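LipS lipolytic enzyme (Unidentified, PDB 4FBL) probably hydrolyses ester bonds of lipids as a thermostable lipase of the alpha/beta-hydrolase fold. Local coordinates at residues R68-G73 and L269-S274; Y46-R51 and G78-T83; L222-R227 and L252-S257; V121-G126 and R144-M149. All coordinates share one frame; numbering follows the deposited sequence.

Contact 1 of 4, residues R68-G73 and L269-S274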
loop_
_atom_site.group_PDB
_atom_site.type_symbol
_atom_site.label_atom_id
_atom_site.label_comp_id
_atom_site.label_asym_id
_atom_site.label_seq_id
_atom_site.Cartn_x
_atom_site.Cartn_y
_atom_site.Cartn_z
ATOM N N ARG C 68 16.984 -18.421 11.296
ATOM C CA ARG C 68 18.160 -18.807 12.098
ATOM C C ARG C 68 19.180 -19.722 11.360
ATOM O O ARG C 68 20.385 -19.436 11.340
ATOM C CB ARG C 68 17.692 -19.429 13.430
ATOM C CG ARG C 68 18.770 -19.326 14.547
ATOM C CD ARG C 68 18.222 -19.608 15.990
ATOM N NE ARG C 68 17.953 -18.313 16.656
ATOM C CZ ARG C 68 18.884 -17.365 16.872
ATOM N NH1 ARG C 68 20.153 -17.569 16.481
ATOM N NH2 ARG C 68 18.588 -16.220 17.495
ATOM N N PHE C 69 18.704 -20.755 10.698
ATOM C CA PHE C 69 19.537 -21.621 9.840
ATOM C C PHE C 69 20.386 -20.811 8.824
ATOM O O PHE C 69 21.590 -21.123 8.595
ATOM C CB PHE C 69 18.737 -22.725 9.144
ATOM C CG PHE C 69 19.565 -23.603 8.196
ATOM C CD1 PHE C 69 20.273 -24.745 8.671
ATOM C CD2 PHE C 69 19.651 -23.308 6.836
ATOM C CE1 PHE C 69 21.088 -25.552 7.771
ATOM C CE2 PHE C 69 20.452 -24.070 5.953
ATOM C CZ PHE C 69 21.161 -25.241 6.430
ATOM N N LEU C 70 19.796 -19.776 8.214
ATOM C CA LEU C 70 20.473 -19.042 7.213
ATOM C C LEU C 70 21.473 -18.138 7.835
ATOM O O LEU C 70 22.597 -17.997 7.334
ATOM C CB LEU C 70 19.443 -18.202 6.437
ATOM C CG LEU C 70 19.708 -17.695 5.055
ATOM C CD1 LEU C 70 20.354 -18.772 4.186
ATOM C CD2 LEU C 70 18.346 -17.212 4.415
ATOM N N ALA C 71 21.030 -17.478 8.903
ATOM C CA ALA C 71 21.805 -16.488 9.561
ATOM C C ALA C 71 23.046 -17.131 10.171
ATOM O O ALA C 71 24.112 -16.518 10.126
ATOM C CB ALA C 71 21.002 -15.861 10.709
ATOM N N GLU C 72 22.878 -18.280 10.835
ATOM C CA GLU C 72 24.044 -18.992 11.426
ATOM C C GLU C 72 25.034 -19.400 10.332
ATOM O O GLU C 72 26.239 -19.281 10.533
ATOM C CB GLU C 72 23.660 -20.340 12.029
ATOM C CG GLU C 72 22.451 -20.380 12.838
ATOM C CD GLU C 72 22.757 -20.228 14.283
ATOM O OE1 GLU C 72 23.638 -19.369 14.554
ATOM O OE2 GLU C 72 22.097 -20.929 15.108
ATOM N N GLY C 73 24.518 -19.978 9.241
ATOM C CA GLY C 73 25.336 -20.181 8.067
ATOM C C GLY C 73 26.218 -19.012 7.646
ATOM O O GLY C 73 27.401 -19.228 7.420
ATOM N N LEU C 269 20.215 -25.520 -0.333
ATOM C CA LEU C 269 20.398 -24.837 -1.632
ATOM C C LEU C 269 20.356 -23.288 -1.493
ATOM O O LEU C 269 21.239 -22.562 -2.022
ATOM C CB LEU C 269 19.314 -25.311 -2.599
ATOM C CG LEU C 269 19.305 -24.622 -3.993
ATOM C CD1 LEU C 269 20.526 -24.993 -4.808
ATOM C CD2 LEU C 269 18.085 -25.062 -4.768
ATOM N N ILE C 270 19.409 -22.788 -0.681
ATOM C CA ILE C 270 19.269 -21.324 -0.499
ATOM C C ILE C 270 20.575 -20.823 0.212
ATOM O O ILE C 270 21.113 -19.808 -0.171
ATOM C CB ILE C 270 18.016 -20.952 0.406
ATOM C CG1 ILE C 270 16.710 -21.286 -0.313
ATOM C CG2 ILE C 270 18.052 -19.421 0.797
ATOM C CD1 ILE C 270 15.464 -21.283 0.647
ATOM N N LEU C 271 21.055 -21.526 1.237
ATOM C CA LEU C 271 22.246 -21.026 1.987
ATOM C C LEU C 271 23.421 -21.071 1.066
ATOM O O LEU C 271 24.246 -20.120 0.991
ATOM C CB LEU C 271 22.516 -21.929 3.206
ATOM C CG LEU C 271 23.747 -21.646 4.042
ATOM C CD1 LEU C 271 23.869 -20.165 4.496
ATOM C CD2 LEU C 271 23.813 -22.603 5.204
ATOM N N GLU C 272 23.562 -22.232 0.409
ATOM C CA GLU C 272 24.756 -22.404 -0.510
ATOM C C GLU C 272 24.796 -21.338 -1.614
ATOM O O GLU C 272 25.812 -20.689 -1.854
ATOM C CB GLU C 272 24.815 -23.829 -1.132
ATOM C CG GLU C 272 26.157 -24.146 -1.802
ATOM C CD GLU C 272 26.398 -23.423 -3.188
ATOM O OE1 GLU C 272 25.412 -23.190 -3.962
ATOM O OE2 GLU C 272 27.600 -23.087 -3.497
ATOM N N ARG C 273 23.695 -21.172 -2.337
ATOM C CA ARG C 273 23.672 -20.159 -3.435
ATOM C C ARG C 273 23.750 -18.725 -2.895
ATOM O O ARG C 273 24.258 -17.887 -3.550
ATOM C CB ARG C 273 22.415 -20.334 -4.317
ATOM C CG ARG C 273 22.357 -21.692 -4.886
ATOM C CD ARG C 273 23.189 -21.835 -6.175
ATOM N NE ARG C 273 22.235 -21.907 -7.294
ATOM C CZ ARG C 273 21.973 -23.018 -8.012
ATOM N NH1 ARG C 273 22.641 -24.177 -7.834
ATOM N NH2 ARG C 273 21.048 -22.976 -8.927
ATOM N N SER C 274 23.207 -18.435 -1.712
ATOM C CA SER C 274 23.292 -17.089 -1.141
ATOM C C SER C 274 24.738 -16.835 -0.765
ATOM O O SER C 274 25.239 -15.757 -1.027
ATOM C CB SER C 274 22.400 -16.868 0.117
ATOM O OG SER C 274 21.014 -17.115 -0.256
#

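Contact 2 of 4, residues Y46-R51 and G78-T83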
loop_
_atom_site.group_PDB
_atom_site.type_symbol
_atom_site.label_atom_id
_atom_site.label_comp_id
_atom_site.label_asym_id
_atom_site.label_seq_id
_atom_site.Cartn_x
_atom_site.Cartn_y
_atom_site.Cartn_z
ATOM N N TYR C 46 22.903 -11.464 16.293
ATOM C CA TYR C 46 23.882 -10.453 15.953
ATOM C C TYR C 46 25.221 -11.214 16.077
ATOM O O TYR C 46 25.413 -12.008 17.028
ATOM C CB TYR C 46 23.814 -9.241 16.910
ATOM C CG TYR C 46 22.593 -8.423 16.641
ATOM C CD1 TYR C 46 22.556 -7.495 15.556
ATOM C CD2 TYR C 46 21.436 -8.589 17.415
ATOM C CE1 TYR C 46 21.398 -6.783 15.251
ATOM C CE2 TYR C 46 20.253 -7.866 17.110
ATOM C CZ TYR C 46 20.242 -6.983 16.027
ATOM O OH TYR C 46 19.097 -6.257 15.764
ATOM N N SER C 47 26.091 -11.095 15.079
ATOM C CA SER C 47 27.372 -11.825 15.127
ATOM C C SER C 47 28.371 -10.913 14.452
ATOM O O SER C 47 28.088 -10.416 13.359
ATOM C CB SER C 47 27.239 -13.161 14.421
ATOM O OG SER C 47 28.530 -13.725 14.239
ATOM N N VAL C 48 29.481 -10.589 15.126
ATOM C CA VAL C 48 30.415 -9.656 14.490
ATOM C C VAL C 48 31.544 -10.475 13.843
ATOM O O VAL C 48 32.037 -11.397 14.462
ATOM C CB VAL C 48 31.003 -8.732 15.517
ATOM C CG1 VAL C 48 32.024 -7.694 14.852
ATOM C CG2 VAL C 48 29.864 -8.099 16.347
ATOM N N GLY C 49 31.933 -10.150 12.609
ATOM C CA GLY C 49 32.903 -10.993 11.862
ATOM C C GLY C 49 33.736 -10.053 10.988
ATOM O O GLY C 49 34.204 -9.040 11.465
ATOM N N SER C 50 33.795 -10.308 9.680
ATOM C CA SER C 50 34.511 -9.407 8.745
ATOM C C SER C 50 33.842 -8.126 8.361
ATOM O O SER C 50 32.723 -7.793 8.793
ATOM C CB SER C 50 34.899 -10.096 7.458
ATOM O OG SER C 50 33.765 -10.613 6.752
ATOM N N ARG C 51 34.579 -7.426 7.529
ATOM C CA ARG C 51 34.207 -6.205 6.918
ATOM C C ARG C 51 33.040 -6.367 5.916
ATOM O O ARG C 51 32.532 -5.413 5.426
ATOM C CB ARG C 51 35.419 -5.636 6.229
ATOM C CG ARG C 51 36.131 -6.573 5.241
ATOM C CD ARG C 51 37.543 -6.097 4.932
ATOM N NE ARG C 51 38.151 -6.689 3.741
ATOM C CZ ARG C 51 39.117 -7.589 3.753
ATOM N NH1 ARG C 51 39.592 -8.002 4.888
ATOM N NH2 ARG C 51 39.594 -8.080 2.630
ATOM N N GLY C 78 31.904 -16.416 8.510
ATOM C CA GLY C 78 32.820 -15.324 8.872
ATOM C C GLY C 78 32.281 -13.934 8.680
ATOM O O GLY C 78 32.878 -12.969 9.116
ATOM N N TYR C 79 31.101 -13.809 8.038
ATOM C CA TYR C 79 30.471 -12.484 7.801
ATOM C C TYR C 79 29.952 -11.854 9.105
ATOM O O TYR C 79 29.581 -12.587 9.951
ATOM C CB TYR C 79 29.282 -12.634 6.778
ATOM C CG TYR C 79 29.818 -13.109 5.414
ATOM C CD1 TYR C 79 30.652 -12.279 4.659
ATOM C CD2 TYR C 79 29.578 -14.405 4.958
ATOM C CE1 TYR C 79 31.247 -12.719 3.461
ATOM C CE2 TYR C 79 30.142 -14.841 3.704
ATOM C CZ TYR C 79 30.968 -14.004 3.003
ATOM O OH TYR C 79 31.458 -14.421 1.774
ATOM N N THR C 80 29.936 -10.543 9.229
ATOM C CA THR C 80 29.110 -9.838 10.246
ATOM C C THR C 80 27.606 -10.012 9.838
ATOM O O THR C 80 27.310 -9.998 8.617
ATOM C CB THR C 80 29.528 -8.363 10.320
ATOM O OG1 THR C 80 30.915 -8.289 10.746
ATOM C CG2 THR C 80 28.691 -7.534 11.306
ATOM N N VAL C 81 26.737 -10.298 10.828
ATOM C CA VAL C 81 25.333 -10.717 10.626
ATOM C C VAL C 81 24.431 -9.929 11.573
ATOM O O VAL C 81 24.713 -9.875 12.795
ATOM C CB VAL C 81 25.067 -12.240 10.804
ATOM C CG1 VAL C 81 23.594 -12.569 10.461
ATOM C CG2 VAL C 81 25.942 -13.112 9.837
ATOM N N ALA C 82 23.398 -9.270 11.031
ATOM C CA ALA C 82 22.293 -8.691 11.869
ATOM C C ALA C 82 20.995 -9.344 11.407
ATOM O O ALA C 82 20.583 -9.139 10.232
ATOM C CB ALA C 82 22.192 -7.151 11.709
ATOM N N THR C 83 20.328 -10.074 12.336
ATOM C CA THR C 83 19.068 -10.707 12.092
ATOM C C THR C 83 18.134 -10.110 13.143
ATOM O O THR C 83 17.997 -10.670 14.211
ATOM C CB THR C 83 19.129 -12.226 12.299
ATOM O OG1 THR C 83 20.218 -12.674 11.508
ATOM C CG2 THR C 83 17.825 -12.908 11.764
HETATM O O HOH W 1 30.319 -13.937 12.338
#

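Contact 3 of 4, residues L222-R227 and L252-S257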
loop_
_atom_site.group_PDB
_atom_site.type_symbol
_atom_site.label_atom_id
_atom_site.label_comp_id
_atom_site.label_asym_id
_atom_site.label_seq_id
_atom_site.Cartn_x
_atom_site.Cartn_y
_atom_site.Cartn_z
ATOM N N LEU C 222 19.661 -11.861 -6.365
ATOM C CA LEU C 222 19.290 -13.242 -6.438
ATOM C C LEU C 222 17.879 -13.347 -5.873
ATOM O O LEU C 222 17.663 -13.265 -4.646
ATOM C CB LEU C 222 20.288 -14.124 -5.655
ATOM C CG LEU C 222 20.017 -15.629 -5.573
ATOM C CD1 LEU C 222 19.864 -16.333 -6.975
ATOM C CD2 LEU C 222 21.074 -16.346 -4.705
ATOM N N ILE C 223 16.912 -13.522 -6.779
ATOM C CA ILE C 223 15.497 -13.531 -6.378
ATOM C C ILE C 223 15.123 -14.993 -6.240
ATOM O O ILE C 223 15.160 -15.743 -7.217
ATOM C CB ILE C 223 14.619 -12.834 -7.455
ATOM C CG1 ILE C 223 15.143 -11.421 -7.720
ATOM C CG2 ILE C 223 13.114 -12.778 -7.010
ATOM C CD1 ILE C 223 15.203 -11.031 -9.213
ATOM N N ILE C 224 14.757 -15.380 -5.024
ATOM C CA ILE C 224 14.505 -16.784 -4.702
ATOM C C ILE C 224 13.024 -16.950 -4.478
ATOM O O ILE C 224 12.486 -16.289 -3.625
ATOM C CB ILE C 224 15.294 -17.186 -3.403
ATOM C CG1 ILE C 224 16.784 -16.950 -3.691
ATOM C CG2 ILE C 224 14.967 -18.666 -2.984
ATOM C CD1 ILE C 224 17.747 -17.318 -2.527
ATOM N N GLN C 225 12.391 -17.821 -5.244
ATOM C CA GLN C 225 10.933 -17.960 -5.182
ATOM C C GLN C 225 10.530 -19.449 -5.226
ATOM O O GLN C 225 10.997 -20.166 -6.084
ATOM C CB GLN C 225 10.246 -17.217 -6.365
ATOM C CG GLN C 225 8.823 -16.634 -6.065
ATOM C CD GLN C 225 8.785 -15.308 -5.202
ATOM O OE1 GLN C 225 7.818 -15.105 -4.479
ATOM N NE2 GLN C 225 9.867 -14.481 -5.207
ATOM N N SER C 226 9.632 -19.857 -4.333
ATOM C CA SER C 226 9.063 -21.147 -4.360
ATOM C C SER C 226 8.049 -21.257 -5.515
ATOM O O SER C 226 7.167 -20.359 -5.756
ATOM C CB SER C 226 8.349 -21.443 -3.063
ATOM O OG SER C 226 9.194 -21.621 -1.936
ATOM N N ARG C 227 8.185 -22.370 -6.227
ATOM C CA ARG C 227 7.403 -22.605 -7.420
ATOM C C ARG C 227 5.968 -22.814 -6.978
ATOM O O ARG C 227 5.062 -22.437 -7.643
ATOM C CB ARG C 227 7.994 -23.794 -8.224
ATOM C CG ARG C 227 7.243 -24.166 -9.372
ATOM C CD ARG C 227 7.726 -23.407 -10.591
ATOM N NE ARG C 227 9.058 -23.834 -11.034
ATOM C CZ ARG C 227 9.676 -23.311 -12.093
ATOM N NH1 ARG C 227 9.090 -22.396 -12.856
ATOM N NH2 ARG C 227 10.885 -23.715 -12.413
ATOM N N LEU C 252 15.887 -17.711 -9.148
ATOM C CA LEU C 252 16.005 -19.116 -8.709
ATOM C C LEU C 252 14.710 -19.708 -8.158
ATOM O O LEU C 252 14.218 -19.310 -7.051
ATOM C CB LEU C 252 17.123 -19.277 -7.685
ATOM C CG LEU C 252 17.286 -20.666 -7.082
ATOM C CD1 LEU C 252 17.871 -21.629 -8.140
ATOM C CD2 LEU C 252 18.294 -20.380 -5.897
ATOM N N TRP C 253 14.147 -20.658 -8.928
ATOM C CA TRP C 253 12.879 -21.263 -8.558
ATOM C C TRP C 253 13.092 -22.427 -7.633
ATOM O O TRP C 253 13.911 -23.286 -7.935
ATOM C CB TRP C 253 12.159 -21.752 -9.817
ATOM C CG TRP C 253 11.497 -20.620 -10.604
ATOM C CD1 TRP C 253 11.850 -20.144 -11.873
ATOM C CD2 TRP C 253 10.324 -19.897 -10.213
ATOM N NE1 TRP C 253 10.964 -19.156 -12.254
ATOM C CE2 TRP C 253 10.024 -18.982 -11.258
ATOM C CE3 TRP C 253 9.492 -19.931 -9.070
ATOM C CZ2 TRP C 253 8.924 -18.065 -11.181
ATOM C CZ3 TRP C 253 8.428 -19.017 -8.984
ATOM C CH2 TRP C 253 8.171 -18.079 -10.047
ATOM N N LEU C 254 12.400 -22.494 -6.516
ATOM C CA LEU C 254 12.587 -23.624 -5.625
ATOM C C LEU C 254 11.566 -24.755 -5.928
ATOM O O LEU C 254 10.353 -24.516 -5.860
ATOM C CB LEU C 254 12.498 -23.186 -4.159
ATOM C CG LEU C 254 13.554 -22.131 -3.697
ATOM C CD1 LEU C 254 13.283 -21.633 -2.298
ATOM C CD2 LEU C 254 15.024 -22.535 -3.872
ATOM N N GLU C 255 12.047 -25.957 -6.261
ATOM C CA GLU C 255 11.139 -27.076 -6.708
ATOM C C GLU C 255 10.576 -27.902 -5.569
ATOM O O GLU C 255 9.684 -28.652 -5.779
ATOM C CB GLU C 255 11.834 -27.986 -7.719
ATOM C CG GLU C 255 12.500 -27.313 -8.972
ATOM C CD GLU C 255 11.587 -26.381 -9.822
ATOM O OE1 GLU C 255 10.370 -26.278 -9.574
ATOM O OE2 GLU C 255 12.074 -25.727 -10.772
ATOM N N ASN C 256 11.034 -27.742 -4.338
ATOM C CA ASN C 256 10.667 -28.690 -3.276
ATOM C C ASN C 256 10.285 -28.056 -2.018
ATOM O O ASN C 256 10.339 -28.734 -0.986
ATOM C CB ASN C 256 11.871 -29.533 -2.823
ATOM C CG ASN C 256 12.634 -30.177 -3.984
ATOM O OD1 ASN C 256 13.789 -29.778 -4.300
ATOM N ND2 ASN C 256 11.999 -31.166 -4.646
ATOM N N SER C 257 9.911 -26.771 -2.045
ATOM C CA SER C 257 9.545 -26.068 -0.818
ATOM C C SER C 257 8.245 -25.313 -1.052
ATOM O O SER C 257 7.948 -24.928 -2.177
ATOM C CB SER C 257 10.648 -25.054 -0.477
ATOM O OG SER C 257 11.899 -25.733 -0.488
#

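Contact 4 of 4, residues V121-G126 and R144-M149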
loop_
_atom_site.group_PDB
_atom_site.type_symbol
_atom_site.label_atom_id
_atom_site.label_comp_id
_atom_site.label_asym_id
_atom_site.label_seq_id
_atom_site.Cartn_x
_atom_site.Cartn_y
_atom_site.Cartn_z
ATOM N N VAL C 121 30.876 -3.333 3.306
ATOM C CA VAL C 121 30.032 -3.872 2.206
ATOM C C VAL C 121 28.801 -4.478 2.888
ATOM O O VAL C 121 28.970 -5.157 3.888
ATOM C CB VAL C 121 30.808 -5.045 1.503
ATOM C CG1 VAL C 121 30.114 -5.525 0.244
ATOM C CG2 VAL C 121 32.197 -4.577 1.201
ATOM N N LEU C 122 27.595 -4.253 2.330
ATOM C CA LEU C 122 26.400 -4.813 2.932
ATOM C C LEU C 122 25.634 -5.617 1.947
ATOM O O LEU C 122 25.546 -5.229 0.807
ATOM C CB LEU C 122 25.518 -3.639 3.384
ATOM C CG LEU C 122 25.787 -3.025 4.777
ATOM C CD1 LEU C 122 27.148 -2.382 5.107
ATOM C CD2 LEU C 122 24.571 -2.100 5.197
ATOM N N PHE C 123 25.032 -6.729 2.397
ATOM C CA PHE C 123 23.989 -7.425 1.618
ATOM C C PHE C 123 22.694 -7.499 2.449
ATOM O O PHE C 123 22.748 -7.409 3.659
ATOM C CB PHE C 123 24.404 -8.865 1.243
ATOM C CG PHE C 123 25.584 -8.928 0.290
ATOM C CD1 PHE C 123 26.886 -8.648 0.769
ATOM C CD2 PHE C 123 25.403 -9.203 -1.087
ATOM C CE1 PHE C 123 27.983 -8.683 -0.038
ATOM C CE2 PHE C 123 26.555 -9.218 -1.948
ATOM C CZ PHE C 123 27.848 -8.969 -1.351
ATOM N N MET C 124 21.562 -7.797 1.800
ATOM C CA MET C 124 20.364 -7.985 2.587
ATOM C C MET C 124 19.569 -9.091 1.929
ATOM O O MET C 124 19.561 -9.255 0.710
ATOM C CB MET C 124 19.570 -6.633 2.707
ATOM C CG MET C 124 18.223 -6.906 3.535
ATOM S SD MET C 124 17.489 -5.284 3.862
ATOM C CE MET C 124 15.978 -5.872 4.705
ATOM N N THR C 125 18.928 -9.877 2.773
ATOM C CA THR C 125 18.105 -10.955 2.348
ATOM C C THR C 125 16.916 -10.953 3.275
ATOM O O THR C 125 17.006 -10.475 4.404
ATOM C CB THR C 125 18.877 -12.345 2.395
ATOM O OG1 THR C 125 18.037 -13.434 1.884
ATOM C CG2 THR C 125 19.312 -12.685 3.803
ATOM N N GLY C 126 15.846 -11.649 2.894
ATOM C CA GLY C 126 14.751 -11.687 3.864
ATOM C C GLY C 126 13.640 -12.506 3.296
ATOM O O GLY C 126 13.589 -12.717 2.101
ATOM N N ARG C 144 23.647 1.571 -1.517
ATOM C CA ARG C 144 24.183 1.190 -0.274
ATOM C C ARG C 144 24.554 -0.311 -0.253
ATOM O O ARG C 144 25.475 -0.737 0.456
ATOM C CB ARG C 144 23.178 1.473 0.762
ATOM C CG ARG C 144 23.885 1.401 2.077
ATOM C CD ARG C 144 23.028 2.180 3.048
ATOM N NE ARG C 144 23.272 3.623 3.160
ATOM C CZ ARG C 144 22.773 4.369 4.156
ATOM N NH1 ARG C 144 22.002 3.825 5.118
ATOM N NH2 ARG C 144 23.059 5.667 4.194
ATOM N N PHE C 145 23.811 -1.120 -1.014
ATOM C CA PHE C 145 23.968 -2.582 -0.933
ATOM C C PHE C 145 24.809 -3.092 -2.073
ATOM O O PHE C 145 24.657 -2.647 -3.206
ATOM C CB PHE C 145 22.583 -3.272 -0.906
ATOM C CG PHE C 145 21.848 -3.026 0.393
ATOM C CD1 PHE C 145 22.121 -3.823 1.510
ATOM C CD2 PHE C 145 20.994 -1.948 0.525
ATOM C CE1 PHE C 145 21.515 -3.568 2.786
ATOM C CE2 PHE C 145 20.342 -1.715 1.775
ATOM C CZ PHE C 145 20.607 -2.552 2.863
ATOM N N ALA C 146 25.680 -4.032 -1.788
ATOM C CA ALA C 146 26.398 -4.760 -2.907
ATOM C C ALA C 146 25.508 -5.874 -3.566
ATOM O O ALA C 146 25.796 -6.369 -4.659
ATOM C CB ALA C 146 27.727 -5.392 -2.383
ATOM N N GLY C 147 24.428 -6.261 -2.934
ATOM C CA GLY C 147 23.592 -7.328 -3.471
ATOM C C GLY C 147 22.409 -7.624 -2.558
ATOM O O GLY C 147 22.451 -7.346 -1.349
ATOM N N ILE C 148 21.320 -8.167 -3.120
ATOM C CA ILE C 148 20.175 -8.529 -2.290
ATOM C C ILE C 148 19.690 -9.947 -2.717
ATOM O O ILE C 148 19.864 -10.332 -3.879
ATOM C CB ILE C 148 18.944 -7.503 -2.363
ATOM C CG1 ILE C 148 18.536 -7.273 -3.813
ATOM C CG2 ILE C 148 19.294 -6.129 -1.705
ATOM C CD1 ILE C 148 17.042 -6.753 -4.083
ATOM N N MET C 149 19.045 -10.647 -1.766
ATOM C CA MET C 149 18.490 -11.977 -2.016
ATOM C C MET C 149 17.060 -12.028 -1.409
ATOM O O MET C 149 16.861 -12.630 -0.412
ATOM C CB MET C 149 19.391 -13.003 -1.315
ATOM C CG MET C 149 20.929 -12.857 -1.758
ATOM S SD MET C 149 21.829 -11.775 -0.560
ATOM C CE MET C 149 22.338 -13.019 0.577
HETATM O O HOH W 2 27.684 -2.257 0.308
#

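Contact 1 of 4, residues R68-G73 and L269-S274
A chi1 of 176° turns the L271 side chain beside its own carbonyl carbon, its CB already directed at helix 68-76, and the same choice in L70 (chi1 -158°) swings that side chain round until it meets L271. The two leucines slide past each other in opposite directions. L70 CD1 rests 3.7 Å from L271 CA and 3.8 Å from L271 CD1, so it packs against the base of its partner as well as the end. The two branches of L271 divide the work: CD1 reaches the first helix's backbone, 3.9 Å from G73 CA, while CD2 lies 3.7 Å from F69 CE2, the two side chains crossing at about a right angle. Glycine suits position 73 because its bare CA lets L271 CD1 come right up to the helix backbone. I270 CG2 adds a looser contact, 4.1 Å from L70 CD1. The hydroxyl of S274 is turned back on its own helix and donates to I270 O at 2.7 Å, while S274 N reaches the same oxygen from the opposite face of its plane. F69 also makes a cation-pi contact with K267, and L70 and I270 both touch I151 of the sheet. The segment axes approach to 10.0 Å at a crossing angle of -32°, an apolar helix pair on one face of the central sheet, as in the alpha/beta-hydrolase fold, where helices flank the sheet.

Contact 2 of 4, residues Y46-R51 and G78-T83
Strand 45-47 runs antiparallel to strand 80-83, and S47 and V81 form the hydrogen-bonded pair: S47 N to V81 O and V81 N to S47 O are each 2.9 Å. Y46 and A82 make the neighbouring non-hydrogen-bonded pair. Beyond S47 the regular ladder ends, yet the chains stay joined through S50 N, which donates to G78 O at 2.9 Å. G78 closes helix 68-76 in a Schellman motif; its positive phi (107°) is one glycine takes easily. G49, with no side chain, brings its CA to 3.4 Å from G78 O, a CA-H...O contact.

T80 carries the polar side-chain bonds to the loop. Its OG1, anti to the carbonyl carbon (chi1 -62°), accepts from G49 N at 2.8 Å and donates to S50 O at 2.7 Å on a lone pair, so one hydroxyl serves both a donor and an acceptor of the departing loop. The methyl CG2 stays near S47 O. A water joins S47 OG to Y79 O, accepting from the serine and donating to the carbonyl. On the face bearing Y46 and A82, ring atom Y46 CE1 lies 3.6 Å from A82 CB, the small alanine leaving room for the tyrosine, whose ring also meets W114 edge-to-face. The pair is the antiparallel edge, built from the N-terminal part of the chain, of an otherwise parallel sheet, as in alpha/beta hydrolases.

Contact 3 of 4, residues L222-R227 and L252-S257
R227 lays its guanidinium flat over W253, with planes 14° apart, and CZ stands 3.9 Å from the centroid of the five-membered ring, a cation-pi stack. In the plane of the same guanidinium sits the carboxylate of E255, gripped side-on: NE donates to E255 OE1 at 3.1 Å and NH2 to E255 OE2 at 2.9 Å, each oxygen using its syn lone pair. Arginine suits the place because its flat cation can offer a face to the indole and an edge to the acid at once, and these two partners should fix its rotation. Bends at chi2 and chi3 (91° and 70°) fold the chain back so that the group reaches both.

What positions these groups is the parallel ladder beneath. L252 N donates to I223 O, Q225 N to L252 O, L254 N to Q225 O, and finally R227 N to L254 O at 3.1 Å, which carries the pairing one residue past strand 221-226. The face with Q225 and W253 also brings Q225 CB to 3.7 Å from W253 CZ3, while S226 O lies at the indole edge. On the opposite face I224 CG2 presses tightly on L254 CD1 at 3.5 Å, and S226 has its hydroxyl bonded to Y258 O, placing this strand end beside the probable Ser-His-Asp triad, which S226 touches.

The strands belong to a beta-alpha-beta unit whose helix 235-243 covers the face of I223, Q225 and W253. Helix 267-279 lies on the other, where I270 touches I224 and L254, and strand 249-254 ends the sheet within this chain.

Contact 4 of 4, residues V121-G126 and R144-M149
F145 packs its ring against strand 121-127. Its CB lies 3.9 Å from L122 O; CD1 is 3.9 Å from L122 CB and close to F123 C; CE1, farther out, comes to 3.6 Å from M124 CB. With CG anti to the carbonyl carbon (chi1 -70°), the ring runs along these residues, and M124 SD makes an oblique Met-aromatic contact, the extended chain carrying the polarisable sulfur to the ring.

A146 CB lies over the face of the F123 ring in a CH-pi contact and 3.6 Å from V121 CG1. Glycine at 147 lets the F123 ring lie close over its backbone, F123 CD2 being 3.5 Å from G147 CA. Backbone bonds run from A146 N to L122 O and from M149 N to M124 O, with a weak one from M124 N to G147 O. A water bridges L122 N and R144 O.

At the far end T125 OG1 donates to M149 O at 2.7 Å, giving a buried carbonyl a side-chain donor just before G126, which opens the probable nucleophile elbow. The chemistry is thus largely apolar between the side chains, while hydrogen bonds along the strands and from the T125 hydroxyl satisfy buried polar atoms immediately before that turn.

Overall arrangement
Contacts 2, 3 and 4 all lie on one mixed seven-strand sheet, with contact 2 at the edge formed by strand 45-47 and contact 3 at the edge formed by strand 249-254, their centres about 26 Å apart. Contact 4 stands between them, and strand 221-226 of contact 3 pairs directly with strand 147-151 of contact 4. Contact 1 packs helices 68-76 and 267-279 together over the sheet, its centre about 14 Å from each of the others, and touches all three. Along the chain contact 2 closes first, then contact 4, then contact 3, while contact 1 joins an early helix to the last. Early and late parts of the chain thus share one compact hydrolase core.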